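Local coordinates for protein succinate dehydrogenase subunit A (Mycolicibacterium smegmatis MC2 51, PDB 6LUM) that probably oxidises succinate to fumarate as the FAD-carrying flavoprotein subunit of a respiratory complex, passing the electrons to its iron-sulfur partner subunit, at residues D[22-27]-D[411-416]; D[34-39]-D[161-166]; D[177-182]-D[193-198]; D[226-231]-D[554-559]. All blocks are in the same frame, centred on the assembly; numbering follows the deposited sequence.

How the contacts relate
Starting from the N terminus, helix 16-28 opens contact 1, whose partner on helix 399-421 comes almost four hundred residues later. Inside that long loop, strand 31-35 leads into contact 2, which closes at 161-166 on the FAD adenine. The chain then runs from strand 162-172 into the hairpin of contact 3, the shortest loop of the four. Strand 162-172 of contact 2 lies in the sheet of contact 3: L165 N and D166 O probably bond to I182. Contact 3 also reaches contact 1, A198 packing on A415. Contact 4 opens at 226-231, inside the loop of contact 1, but closes beyond it at 554-559. It therefore crosses contact 1 and ties the FAD-binding region to the C-terminal part; I226 and K230 pack on contact 2.

Contact 1: residues D[22-27]-D[411-416]; sequences AVEAGP and AGIAAA
A25 lays its methyl group against helix 399-421 where that helix presents a glycine: CB of A25 lies 3.4 Å from O of G412 and 4.0 Å from CB of A416, one turn further on. The axes of the two short helical segments approach to 7.7 Å and run in nearly the same direction, crossing at -24°, consistent with the small residues, A25, G412 and A416, at the crossing. A CB on G412 would point toward the neighbouring helix and probably come close to CB of E24. Beside this patch E24 and I413 lie side by side and point the same way, and CG2 of I413, anti to its own carbonyl carbon, comes within 3.9 Å of OE1 of E24, a van der Waals approach only. The charge of E24 is answered on its own helix, by a salt bridge from OE2 to R20. R28, a distant and weak partner for OE1, also touches I413 and A416. The contact thus packs the helix that follows strand 9-12 against the long helix 399-421. No hydrogen bond crosses it: O of G412 accepts from N of A416 at 3.0 Å and the E24 carboxylate pairs within its own helix, so what joins the two is van der Waals packing of small residues.

Contact 2: residues D[34-39]-D[161-166]; sequences LTKLYP and EFYALD. With FAD (flavin-adenine dinucleotide), chain Y.
The adenine end of the FAD pocket is built here, where the chain leaving strand 31-35 meets strand 162-172. The backbone join is a hydrogen bond from N of F162 to O of T35, 2.6 Å long and nearly straight at 170°. Alongside, CD1 of L34 packs on CB of A164 at 4.2 Å. N of A164 reaches N1A of the adenine at 3.3 Å, a weak hydrogen bond. K36 lies between the nucleotide and Y163. Its CB sits over the centre of the Y163 ring, 3.9 Å from the centroid and 5° off the normal, a CH-pi contact. With CG between the backbone N and the carbonyl carbon (chi1 80°), the outer chain runs on between ring and nucleotide, CD 3.8 Å from C5A of the FAD adenine and CE 3.5 Å from CE2 of Y163. With an alanine at Y163, the K36 methylenes would probably be less fixed against the adenine, though NZ would still be tied to E510 by its salt bridge. At the other end OE2 of E161 sits at the edge of the Y38 ring, 3.8 Å from CE1. That carboxylate forms a salt bridge with R74 of subunit B, and OH of Y38 bonds to E134 of subunit B. The adenine is thus met by lysine methylenes and one weak N-H bond; the K36 ammonium stays within the chain, while E161 and the Y38 hydroxyl reach subunit B.

Contact 3: residues D[177-182]-D[193-198]; sequences VATGVI and VFHAKA
A first torsion of -63° sets CG of F194 beside its own backbone N and anti to the carbonyl carbon, and from there the ring turns an edge to V181, whose O lies in the ring plane 3.7 Å from CD1. The same V181 O accepts from N of F194 at 2.9 Å, and N of V181 returns the bond to O of F194 at 2.9 Å, making the two an antiparallel hydrogen-bonded pair. Next along, G180 and H195 form a non-hydrogen-bonded pair with their CA atoms 4.1 Å apart; a CB on G180 would probably come close to F194 O and ND1 of H195. Beyond it N of A196 donates to O of T179, 2.6 Å away. The strands make up the beta hairpin 175-185/191-195 of a four-stranded mixed sheet. On the face bearing H195, CG1 of I182 meets CG1 of V193 at 4.2 Å; V181 and F194 point to the other, where the F194 ring stacks on H5 and meets F159 edge-to-face. T179 turns its hydroxyl to O of A168 on the neighbouring strand. Main-chain bonds hold the hairpin together across this contact, and the side chains, mostly hydrocarbon, add packing to both faces without exchanging a polar bond with each other.

Contact 4: residues D[226-231]-D[554-559]; sequences IVFRKG and AYKQGT
This is helix-to-strand packing through one phenylalanine: F228, on helix 223-229 of the FAD-binding region, packs on A554 and K556 of strand 550-556, the central strand of a small antiparallel sheet in the C-terminal part. A chi1 of -172° sets CG of F228 opposite the backbone N, and the ring projects to the strand and takes CB of K556 over one face, 4.1 Å from the centroid and 22° off the normal, a CH-pi contact set toward the rim. O of A554 lies in the ring plane at the edge, 3.6 Å from CE1, and CB of A554 is 4.3 Å from the same carbon. The side chains of F228 and K556 cross at about a right angle, CB of K556 also passing 3.7 Å from O of F228. The helix closes in a Schellman motif at G231, which has positive phi. O of G231 lies at the ring edge of Y555, 4.0 Å from CD2. A leucine here has no ring to set under K556 CB, and would probably open a gap between helix and strand. NE of R229 forms a salt bridge with E516 of helix 503-527, which also draws NZ of K556 in a long, weak ion pair. V520 of helix 503-527 and I565 of strand 565-571 also pack on F228.

Contact 1: residues D[22-27]-D[411-416]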
loop_
_atom_site.group_PDB
_atom_site.type_symbol
_atom_site.label_atom_id
_atom_site.label_comp_id
_atom_site.label_asym_id
_atom_site.label_seq_id
_atom_site.Cartn_x
_atom_site.Cartn_y
_atom_site.Cartn_z
ATOM N N ALA D 22 14.234 22.414 -4.216
ATOM C CA ALA D 22 13.001 21.824 -3.714
ATOM C C ALA D 22 13.138 20.333 -3.497
ATOM O O ALA D 22 12.651 19.822 -2.490
ATOM C CB ALA D 22 11.846 22.103 -4.669
ATOM N N VAL D 23 13.787 19.624 -4.420
ATOM C CA VAL D 23 14.073 18.209 -4.207
ATOM C C VAL D 23 14.772 18.010 -2.876
ATOM O O VAL D 23 14.459 17.079 -2.125
ATOM C CB VAL D 23 14.917 17.654 -5.367
ATOM C CG1 VAL D 23 15.523 16.350 -4.983
ATOM C CG2 VAL D 23 14.074 17.473 -6.590
ATOM N N GLU D 24 15.716 18.892 -2.548
ATOM C CA GLU D 24 16.466 18.710 -1.306
ATOM C C GLU D 24 15.647 19.105 -0.082
ATOM O O GLU D 24 15.497 18.317 0.853
ATOM C CB GLU D 24 17.776 19.484 -1.362
ATOM C CG GLU D 24 18.700 18.929 -2.408
ATOM C CD GLU D 24 19.119 17.502 -2.117
ATOM O OE1 GLU D 24 19.255 17.143 -0.931
ATOM O OE2 GLU D 24 19.307 16.731 -3.080
ATOM N N ALA D 25 15.097 20.310 -0.065
ATOM C CA ALA D 25 14.401 20.817 1.106
ATOM C C ALA D 25 12.950 20.368 1.203
ATOM O O ALA D 25 12.218 20.897 2.041
ATOM C CB ALA D 25 14.457 22.343 1.125
ATOM N N GLY D 26 12.503 19.430 0.380
ATOM C CA GLY D 26 11.148 18.941 0.459
ATOM C C GLY D 26 10.916 17.962 1.588
ATOM O O GLY D 26 10.015 18.139 2.411
ATOM N N PRO D 27 11.704 16.887 1.627
ATOM C CA PRO D 27 11.599 15.954 2.758
ATOM C C PRO D 27 11.819 16.602 4.114
ATOM O O PRO D 27 11.079 16.307 5.058
ATOM C CB PRO D 27 12.687 14.924 2.445
ATOM C CG PRO D 27 12.787 14.940 0.977
ATOM C CD PRO D 27 12.534 16.342 0.543
ATOM N N ALA D 411 21.843 25.490 -1.291
ATOM C CA ALA D 411 20.855 26.416 -0.747
ATOM C C ALA D 411 19.641 25.687 -0.195
ATOM O O ALA D 411 19.068 26.115 0.809
ATOM C CB ALA D 411 20.429 27.418 -1.812
ATOM N N GLY D 412 19.251 24.572 -0.807
ATOM C CA GLY D 412 18.116 23.830 -0.290
ATOM C C GLY D 412 18.378 23.247 1.082
ATOM O O GLY D 412 17.572 23.408 2.001
ATOM N N ILE D 413 19.508 22.556 1.244
ATOM C CA ILE D 413 19.789 21.969 2.553
ATOM C C ILE D 413 20.008 23.063 3.589
ATOM O O ILE D 413 19.573 22.935 4.739
ATOM C CB ILE D 413 20.973 20.985 2.497
ATOM C CG1 ILE D 413 22.246 21.661 2.010
ATOM C CG2 ILE D 413 20.645 19.798 1.626
ATOM C CD1 ILE D 413 23.452 20.760 2.038
ATOM N N ALA D 414 20.649 24.167 3.200
ATOM C CA ALA D 414 20.881 25.251 4.147
ATOM C C ALA D 414 19.570 25.842 4.644
ATOM O O ALA D 414 19.391 26.061 5.848
ATOM C CB ALA D 414 21.746 26.329 3.502
ATOM N N ALA D 415 18.635 26.107 3.732
ATOM C CA ALA D 415 17.367 26.691 4.147
ATOM C C ALA D 415 16.534 25.710 4.948
ATOM O O ALA D 415 15.834 26.117 5.880
ATOM C CB ALA D 415 16.586 27.173 2.933
ATOM N N ALA D 416 16.599 24.421 4.618
ATOM C CA ALA D 416 15.885 23.430 5.413
ATOM C C ALA D 416 16.407 23.399 6.843
ATOM O O ALA D 416 15.627 23.387 7.803
ATOM C CB ALA D 416 16.010 22.056 4.763
#

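Contact 2: residues D[34-39]-D[161-166]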
loop_
_atom_site.group_PDB
_atom_site.type_symbol
_atom_site.label_atom_id
_atom_site.label_comp_id
_atom_site.label_asym_id
_atom_site.label_seq_id
_atom_site.Cartn_x
_atom_site.Cartn_y
_atom_site.Cartn_z
ATOM N N LEU D 34 6.963 28.733 -5.732
ATOM C CA LEU D 34 6.191 29.684 -6.514
ATOM C C LEU D 34 6.812 29.813 -7.889
ATOM O O LEU D 34 8.033 29.859 -8.018
ATOM C CB LEU D 34 6.149 31.066 -5.869
ATOM C CG LEU D 34 5.880 31.230 -4.386
ATOM C CD1 LEU D 34 5.581 32.669 -4.118
ATOM C CD2 LEU D 34 4.744 30.376 -3.975
ATOM N N THR D 35 5.975 29.893 -8.910
ATOM C CA THR D 35 6.462 29.955 -10.273
ATOM C C THR D 35 5.585 30.934 -11.031
ATOM O O THR D 35 4.376 30.964 -10.816
ATOM C CB THR D 35 6.390 28.585 -10.937
ATOM O OG1 THR D 35 6.714 27.574 -9.989
ATOM C CG2 THR D 35 7.417 28.497 -12.006
ATOM N N LYS D 36 6.172 31.742 -11.900
ATOM C CA LYS D 36 5.341 32.514 -12.809
ATOM C C LYS D 36 4.967 31.714 -14.040
ATOM O O LYS D 36 4.143 32.166 -14.835
ATOM C CB LYS D 36 6.045 33.798 -13.223
ATOM C CG LYS D 36 7.054 33.594 -14.283
ATOM C CD LYS D 36 7.996 34.745 -14.401
ATOM C CE LYS D 36 7.376 35.907 -15.067
ATOM N NZ LYS D 36 8.376 36.980 -15.236
ATOM N N LEU D 37 5.543 30.530 -14.199
ATOM C CA LEU D 37 5.286 29.637 -15.313
ATOM C C LEU D 37 4.865 28.300 -14.743
ATOM O O LEU D 37 4.601 28.167 -13.555
ATOM C CB LEU D 37 6.526 29.448 -16.189
ATOM C CG LEU D 37 7.219 30.676 -16.753
ATOM C CD1 LEU D 37 8.650 30.374 -17.014
ATOM C CD2 LEU D 37 6.553 31.100 -18.015
ATOM N N TYR D 38 4.790 27.308 -15.596
ATOM C CA TYR D 38 4.753 25.955 -15.092
ATOM C C TYR D 38 6.187 25.467 -14.939
ATOM O O TYR D 38 7.073 25.953 -15.636
ATOM C CB TYR D 38 3.953 25.059 -16.023
ATOM C CG TYR D 38 2.485 25.148 -15.727
ATOM C CD1 TYR D 38 1.741 26.220 -16.160
ATOM C CD2 TYR D 38 1.856 24.189 -14.971
ATOM C CE1 TYR D 38 0.412 26.318 -15.868
ATOM C CE2 TYR D 38 0.526 24.280 -14.678
ATOM C CZ TYR D 38 -0.189 25.346 -15.129
ATOM O OH TYR D 38 -1.523 25.435 -14.837
ATOM N N PRO D 39 6.456 24.561 -14.007
ATOM C CA PRO D 39 7.850 24.219 -13.717
ATOM C C PRO D 39 8.672 23.870 -14.936
ATOM O O PRO D 39 9.844 24.237 -14.997
ATOM C CB PRO D 39 7.704 23.030 -12.775
ATOM C CG PRO D 39 6.463 23.274 -12.102
ATOM C CD PRO D 39 5.543 23.898 -13.071
ATOM N N GLU D 161 2.004 29.946 -11.643
ATOM C CA GLU D 161 1.542 31.258 -12.077
ATOM C C GLU D 161 1.228 32.158 -10.883
ATOM O O GLU D 161 0.123 32.662 -10.717
ATOM C CB GLU D 161 0.360 31.118 -13.027
ATOM C CG GLU D 161 0.789 30.522 -14.341
ATOM C CD GLU D 161 -0.351 30.279 -15.284
ATOM O OE1 GLU D 161 -1.515 30.384 -14.851
ATOM O OE2 GLU D 161 -0.084 29.997 -16.468
ATOM N N PHE D 162 2.252 32.351 -10.057
ATOM C CA PHE D 162 2.240 33.237 -8.900
ATOM C C PHE D 162 3.407 34.197 -9.056
ATOM O O PHE D 162 4.537 33.848 -8.723
ATOM C CB PHE D 162 2.396 32.457 -7.608
ATOM C CG PHE D 162 1.116 32.026 -6.988
ATOM C CD1 PHE D 162 0.267 31.180 -7.647
ATOM C CD2 PHE D 162 0.780 32.434 -5.730
ATOM C CE1 PHE D 162 -0.897 30.769 -7.071
ATOM C CE2 PHE D 162 -0.379 32.020 -5.159
ATOM C CZ PHE D 162 -1.215 31.186 -5.831
ATOM N N TYR D 163 3.163 35.405 -9.528
ATOM C CA TYR D 163 4.246 36.362 -9.714
ATOM C C TYR D 163 4.630 36.937 -8.364
ATOM O O TYR D 163 4.004 37.877 -7.885
ATOM C CB TYR D 163 3.829 37.471 -10.668
ATOM C CG TYR D 163 3.611 37.021 -12.084
ATOM C CD1 TYR D 163 2.647 36.082 -12.392
ATOM C CD2 TYR D 163 4.355 37.549 -13.113
ATOM C CE1 TYR D 163 2.447 35.670 -13.667
ATOM C CE2 TYR D 163 4.153 37.149 -14.396
ATOM C CZ TYR D 163 3.199 36.207 -14.669
ATOM O OH TYR D 163 2.994 35.796 -15.961
ATOM N N ALA D 164 5.671 36.392 -7.744
ATOM C CA ALA D 164 6.160 36.933 -6.485
ATOM C C ALA D 164 6.658 38.352 -6.672
ATOM O O ALA D 164 7.679 38.569 -7.319
ATOM C CB ALA D 164 7.275 36.069 -5.912
ATOM N N LEU D 165 5.960 39.321 -6.087
ATOM C CA LEU D 165 6.221 40.727 -6.344
ATOM C C LEU D 165 7.018 41.421 -5.256
ATOM O O LEU D 165 7.607 42.468 -5.528
ATOM C CB LEU D 165 4.905 41.479 -6.539
ATOM C CG LEU D 165 4.196 41.209 -7.856
ATOM C CD1 LEU D 165 2.894 41.947 -7.923
ATOM C CD2 LEU D 165 5.091 41.613 -8.990
ATOM N N ASP D 166 7.055 40.891 -4.039
ATOM C CA ASP D 166 7.808 41.586 -3.004
ATOM C C ASP D 166 8.187 40.612 -1.906
ATOM O O ASP D 166 7.646 39.514 -1.819
ATOM C CB ASP D 166 7.007 42.747 -2.424
ATOM C CG ASP D 166 7.880 43.897 -2.004
ATOM O OD1 ASP D 166 7.360 44.839 -1.370
ATOM O OD2 ASP D 166 9.091 43.864 -2.309
HETATM P PA FAD Y . 15.646 29.635 -14.985
HETATM O O1A FAD Y . 15.656 28.192 -15.427
HETATM O O2A FAD Y . 16.288 30.693 -15.851
HETATM O O5B FAD Y . 14.120 30.068 -14.712
HETATM C C5B FAD Y . 13.772 30.811 -13.545
HETATM C C4B FAD Y . 12.550 30.182 -12.890
HETATM O O4B FAD Y . 12.148 30.962 -11.761
HETATM C C3B FAD Y . 11.377 30.120 -13.856
HETATM O O3B FAD Y . 11.058 28.751 -14.141
HETATM C C2B FAD Y . 10.233 30.864 -13.182
HETATM O O2B FAD Y . 9.076 30.043 -12.982
HETATM C C1B FAD Y . 10.768 31.332 -11.836
HETATM N N9A FAD Y . 10.631 32.806 -11.726
HETATM C C8A FAD Y . 11.385 33.718 -12.369
HETATM N N7A FAD Y . 11.003 34.981 -12.050
HETATM C C5A FAD Y . 9.979 34.887 -11.181
HETATM C C6A FAD Y . 9.108 35.836 -10.449
HETATM N N6A FAD Y . 9.262 37.175 -10.583
HETATM N N1A FAD Y . 8.157 35.320 -9.639
HETATM C C2A FAD Y . 7.994 33.992 -9.496
HETATM N N3A FAD Y . 8.746 33.074 -10.129
HETATM C C4A FAD Y . 9.738 33.451 -10.972
HETATM N N1 FAD Y . 23.877 26.918 -19.675
HETATM C C2 FAD Y . 24.704 25.850 -19.809
HETATM O O2 FAD Y . 25.420 25.522 -18.838
HETATM N N3 FAD Y . 24.784 25.131 -20.942
HETATM C C4 FAD Y . 24.050 25.417 -22.025
HETATM O O4 FAD Y . 24.148 24.730 -23.064
HETATM C C4X FAD Y . 23.121 26.570 -21.962
HETATM N N5 FAD Y . 22.346 26.926 -23.010
HETATM C C5X FAD Y . 21.507 27.984 -22.923
HETATM C C6 FAD Y . 20.718 28.331 -24.014
HETATM C C7 FAD Y . 19.853 29.417 -23.932
HETATM C C7M FAD Y . 19.001 29.790 -25.117
HETATM C C8 FAD Y . 19.768 30.209 -22.677
HETATM C C8M FAD Y . 18.830 31.384 -22.592
HETATM C C9 FAD Y . 20.554 29.866 -21.583
HETATM C C9A FAD Y . 21.418 28.781 -21.665
HETATM N N10 FAD Y . 22.218 28.426 -20.560
HETATM C C10 FAD Y . 23.080 27.321 -20.686
HETATM C "C1'" FAD Y . 22.155 29.190 -19.312
HETATM C "C2'" FAD Y . 21.619 28.300 -18.196
HETATM O "O2'" FAD Y . 20.497 27.552 -18.679
HETATM C "C3'" FAD Y . 21.196 29.129 -16.990
HETATM O "O3'" FAD Y . 22.349 29.446 -16.201
HETATM C "C4'" FAD Y . 20.188 28.371 -16.134
HETATM O "O4'" FAD Y . 19.207 27.763 -16.982
HETATM C "C5'" FAD Y . 19.498 29.304 -15.146
HETATM O "O5'" FAD Y . 18.282 28.708 -14.697
HETATM P P FAD Y . 17.719 29.007 -13.219
HETATM O O1P FAD Y . 17.448 27.685 -12.541
HETATM O O2P FAD Y . 18.628 30.018 -12.562
HETATM O O3P FAD Y . 16.306 29.718 -13.519
#

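Contact 3: residues D[177-182]-D[193-198]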
loop_
_atom_site.group_PDB
_atom_site.type_symbol
_atom_site.label_atom_id
_atom_site.label_comp_id
_atom_site.label_asym_id
_atom_site.label_seq_id
_atom_site.Cartn_x
_atom_site.Cartn_y
_atom_site.Cartn_z
ATOM N N VAL D 177 15.450 40.749 8.853
ATOM C CA VAL D 177 15.220 39.318 8.727
ATOM C C VAL D 177 14.062 39.123 7.766
ATOM O O VAL D 177 13.102 39.899 7.772
ATOM C CB VAL D 177 14.952 38.671 10.103
ATOM C CG1 VAL D 177 13.636 39.130 10.665
ATOM C CG2 VAL D 177 14.981 37.164 10.014
ATOM N N ALA D 178 14.168 38.122 6.903
ATOM C CA ALA D 178 13.165 37.889 5.877
ATOM C C ALA D 178 12.090 36.962 6.412
ATOM O O ALA D 178 12.387 35.855 6.865
ATOM C CB ALA D 178 13.798 37.292 4.625
ATOM N N THR D 179 10.846 37.407 6.346
ATOM C CA THR D 179 9.743 36.663 6.932
ATOM C C THR D 179 8.722 36.179 5.919
ATOM O O THR D 179 8.202 35.073 6.065
ATOM C CB THR D 179 9.037 37.513 7.988
ATOM O OG1 THR D 179 8.584 38.732 7.396
ATOM C CG2 THR D 179 9.987 37.841 9.106
ATOM N N GLY D 180 8.415 36.961 4.894
ATOM C CA GLY D 180 7.363 36.570 3.980
ATOM C C GLY D 180 7.610 37.034 2.566
ATOM O O GLY D 180 8.439 37.904 2.304
ATOM N N VAL D 181 6.850 36.438 1.656
ATOM C CA VAL D 181 6.868 36.756 0.234
ATOM C C VAL D 181 5.455 37.134 -0.173
ATOM O O VAL D 181 4.516 36.364 0.053
ATOM C CB VAL D 181 7.376 35.575 -0.601
ATOM C CG1 VAL D 181 7.145 35.828 -2.045
ATOM C CG2 VAL D 181 8.832 35.362 -0.361
ATOM N N ILE D 182 5.298 38.313 -0.755
ATOM C CA ILE D 182 4.019 38.785 -1.263
ATOM C C ILE D 182 3.965 38.483 -2.751
ATOM O O ILE D 182 4.771 39.010 -3.527
ATOM C CB ILE D 182 3.827 40.284 -0.999
ATOM C CG1 ILE D 182 3.666 40.555 0.489
ATOM C CG2 ILE D 182 2.639 40.794 -1.750
ATOM C CD1 ILE D 182 4.938 40.841 1.200
ATOM N N VAL D 193 0.138 36.220 0.792
ATOM C CA VAL D 193 1.289 36.445 1.648
ATOM C C VAL D 193 1.725 35.097 2.178
ATOM O O VAL D 193 0.973 34.446 2.905
ATOM C CB VAL D 193 0.974 37.405 2.800
ATOM C CG1 VAL D 193 2.252 37.889 3.417
ATOM C CG2 VAL D 193 0.151 38.563 2.309
ATOM N N PHE D 194 2.922 34.672 1.806
ATOM C CA PHE D 194 3.499 33.430 2.293
ATOM C C PHE D 194 4.470 33.792 3.396
ATOM O O PHE D 194 5.539 34.333 3.121
ATOM C CB PHE D 194 4.224 32.679 1.182
ATOM C CG PHE D 194 3.339 32.237 0.067
ATOM C CD1 PHE D 194 2.941 33.114 -0.910
ATOM C CD2 PHE D 194 2.919 30.937 -0.007
ATOM C CE1 PHE D 194 2.133 32.704 -1.918
ATOM C CE2 PHE D 194 2.117 30.533 -1.014
ATOM C CZ PHE D 194 1.722 31.416 -1.968
ATOM N N HIS D 195 4.105 33.519 4.641
ATOM C CA HIS D 195 5.004 33.776 5.750
ATOM C C HIS D 195 5.861 32.545 5.976
ATOM O O HIS D 195 5.342 31.440 6.135
ATOM C CB HIS D 195 4.230 34.159 7.008
ATOM C CG HIS D 195 3.976 35.628 7.111
ATOM N ND1 HIS D 195 4.964 36.531 7.437
ATOM C CD2 HIS D 195 2.859 36.360 6.889
ATOM C CE1 HIS D 195 4.467 37.753 7.422
ATOM N NE2 HIS D 195 3.190 37.678 7.097
ATOM N N ALA D 196 7.173 32.735 5.961
ATOM C CA ALA D 196 8.092 31.617 5.970
ATOM C C ALA D 196 9.200 31.869 6.971
ATOM O O ALA D 196 9.338 32.961 7.519
ATOM C CB ALA D 196 8.679 31.380 4.586
ATOM N N LYS D 197 9.993 30.834 7.214
ATOM C CA LYS D 197 11.214 31.013 7.979
ATOM C C LYS D 197 12.402 31.277 7.073
ATOM O O LYS D 197 13.168 32.210 7.322
ATOM C CB LYS D 197 11.484 29.789 8.853
ATOM C CG LYS D 197 10.398 29.499 9.852
ATOM C CD LYS D 197 10.653 28.191 10.536
ATOM C CE LYS D 197 9.383 27.619 11.098
ATOM N NZ LYS D 197 9.605 26.304 11.734
ATOM N N ALA D 198 12.564 30.483 6.021
ATOM C CA ALA D 198 13.612 30.682 5.038
ATOM C C ALA D 198 12.981 30.954 3.682
ATOM O O ALA D 198 11.850 30.549 3.419
ATOM C CB ALA D 198 14.535 29.474 4.953
#

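Contact 4: residues D[226-231]-D[554-559]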
loop_
_atom_site.group_PDB
_atom_site.type_symbol
_atom_site.label_atom_id
_atom_site.label_comp_id
_atom_site.label_asym_id
_atom_site.label_seq_id
_atom_site.Cartn_x
_atom_site.Cartn_y
_atom_site.Cartn_z
ATOM N N ILE D 226 13.630 42.690 -7.006
ATOM C CA ILE D 226 13.090 42.669 -5.650
ATOM C C ILE D 226 14.196 42.934 -4.639
ATOM O O ILE D 226 14.106 43.849 -3.811
ATOM C CB ILE D 226 12.406 41.324 -5.371
ATOM C CG1 ILE D 226 11.076 41.233 -6.100
ATOM C CG2 ILE D 226 12.198 41.143 -3.907
ATOM C CD1 ILE D 226 10.555 39.838 -6.171
ATOM N N VAL D 227 15.255 42.128 -4.689
ATOM C CA VAL D 227 16.355 42.282 -3.748
ATOM C C VAL D 227 16.996 43.654 -3.875
ATOM O O VAL D 227 17.502 44.201 -2.893
ATOM C CB VAL D 227 17.360 41.140 -3.969
ATOM C CG1 VAL D 227 18.700 41.465 -3.375
ATOM C CG2 VAL D 227 16.814 39.864 -3.378
ATOM N N PHE D 228 16.957 44.254 -5.055
ATOM C CA PHE D 228 17.555 45.566 -5.228
ATOM C C PHE D 228 16.658 46.674 -4.710
ATOM O O PHE D 228 17.159 47.701 -4.247
ATOM C CB PHE D 228 17.867 45.784 -6.701
ATOM C CG PHE D 228 18.659 47.005 -6.976
ATOM C CD1 PHE D 228 19.947 47.122 -6.519
ATOM C CD2 PHE D 228 18.123 48.031 -7.711
ATOM C CE1 PHE D 228 20.673 48.242 -6.782
ATOM C CE2 PHE D 228 18.846 49.154 -7.968
ATOM C CZ PHE D 228 20.120 49.260 -7.506
ATOM N N ARG D 229 15.344 46.493 -4.779
ATOM C CA ARG D 229 14.431 47.496 -4.254
ATOM C C ARG D 229 14.354 47.458 -2.739
ATOM O O ARG D 229 14.135 48.498 -2.114
ATOM C CB ARG D 229 13.040 47.297 -4.844
ATOM C CG ARG D 229 12.897 47.857 -6.228
ATOM C CD ARG D 229 11.608 47.423 -6.877
ATOM N NE ARG D 229 11.212 48.344 -7.937
ATOM C CZ ARG D 229 10.212 48.126 -8.781
ATOM N NH1 ARG D 229 9.503 47.017 -8.694
ATOM N NH2 ARG D 229 9.919 49.020 -9.710
ATOM N N LYS D 230 14.527 46.286 -2.131
ATOM C CA LYS D 230 14.498 46.210 -0.677
ATOM C C LYS D 230 15.665 46.926 -0.020
ATOM O O LYS D 230 15.660 47.076 1.204
ATOM C CB LYS D 230 14.490 44.759 -0.216
ATOM C CG LYS D 230 13.230 44.020 -0.553
ATOM C CD LYS D 230 12.009 44.778 -0.091
ATOM C CE LYS D 230 11.898 44.780 1.415
ATOM N NZ LYS D 230 10.638 45.422 1.861
ATOM N N GLY D 231 16.654 47.368 -0.782
ATOM C CA GLY D 231 17.818 48.019 -0.230
ATOM C C GLY D 231 19.058 47.158 -0.180
ATOM O O GLY D 231 20.133 47.676 0.131
ATOM N N ALA D 554 26.250 47.487 -5.820
ATOM C CA ALA D 554 25.405 48.651 -6.011
ATOM C C ALA D 554 24.257 48.610 -5.022
ATOM O O ALA D 554 23.618 47.565 -4.852
ATOM C CB ALA D 554 24.874 48.707 -7.439
ATOM N N TYR D 555 24.007 49.745 -4.369
ATOM C CA TYR D 555 22.910 49.922 -3.432
ATOM C C TYR D 555 21.992 51.023 -3.933
ATOM O O TYR D 555 22.457 52.060 -4.414
ATOM C CB TYR D 555 23.405 50.300 -2.036
ATOM C CG TYR D 555 24.417 49.371 -1.425
ATOM C CD1 TYR D 555 25.758 49.478 -1.733
ATOM C CD2 TYR D 555 24.033 48.407 -0.512
ATOM C CE1 TYR D 555 26.679 48.645 -1.172
ATOM C CE2 TYR D 555 24.951 47.569 0.056
ATOM C CZ TYR D 555 26.274 47.690 -0.279
ATOM O OH TYR D 555 27.202 46.853 0.286
ATOM N N LYS D 556 20.691 50.803 -3.804
ATOM C CA LYS D 556 19.696 51.793 -4.182
ATOM C C LYS D 556 19.399 52.691 -2.993
ATOM O O LYS D 556 19.299 52.221 -1.859
ATOM C CB LYS D 556 18.417 51.109 -4.655
ATOM C CG LYS D 556 17.418 52.024 -5.313
ATOM C CD LYS D 556 16.082 51.332 -5.433
ATOM C CE LYS D 556 15.117 52.143 -6.255
ATOM N NZ LYS D 556 15.562 52.232 -7.664
ATOM N N GLN D 557 19.254 53.988 -3.253
ATOM C CA GLN D 557 19.102 54.940 -2.158
ATOM C C GLN D 557 17.638 55.217 -1.835
ATOM O O GLN D 557 17.182 54.952 -0.718
ATOM C CB GLN D 557 19.836 56.239 -2.493
ATOM C CG GLN D 557 21.300 56.040 -2.836
ATOM C CD GLN D 557 22.154 55.688 -1.637
ATOM O OE1 GLN D 557 21.995 54.632 -1.029
ATOM N NE2 GLN D 557 23.076 56.573 -1.296
ATOM N N GLY D 558 16.890 55.738 -2.796
ATOM C CA GLY D 558 15.503 56.101 -2.577
ATOM C C GLY D 558 14.563 54.916 -2.593
ATOM O O GLY D 558 14.931 53.790 -2.243
ATOM N N THR D 559 13.330 55.177 -2.983
ATOM C CA THR D 559 12.303 54.150 -3.123
ATOM C C THR D 559 11.624 54.186 -4.483
ATOM O O THR D 559 11.309 53.130 -5.035
ATOM C CB THR D 559 11.251 54.300 -2.009
ATOM O OG1 THR D 559 11.899 54.304 -0.733
ATOM C CG2 THR D 559 10.256 53.154 -2.052
#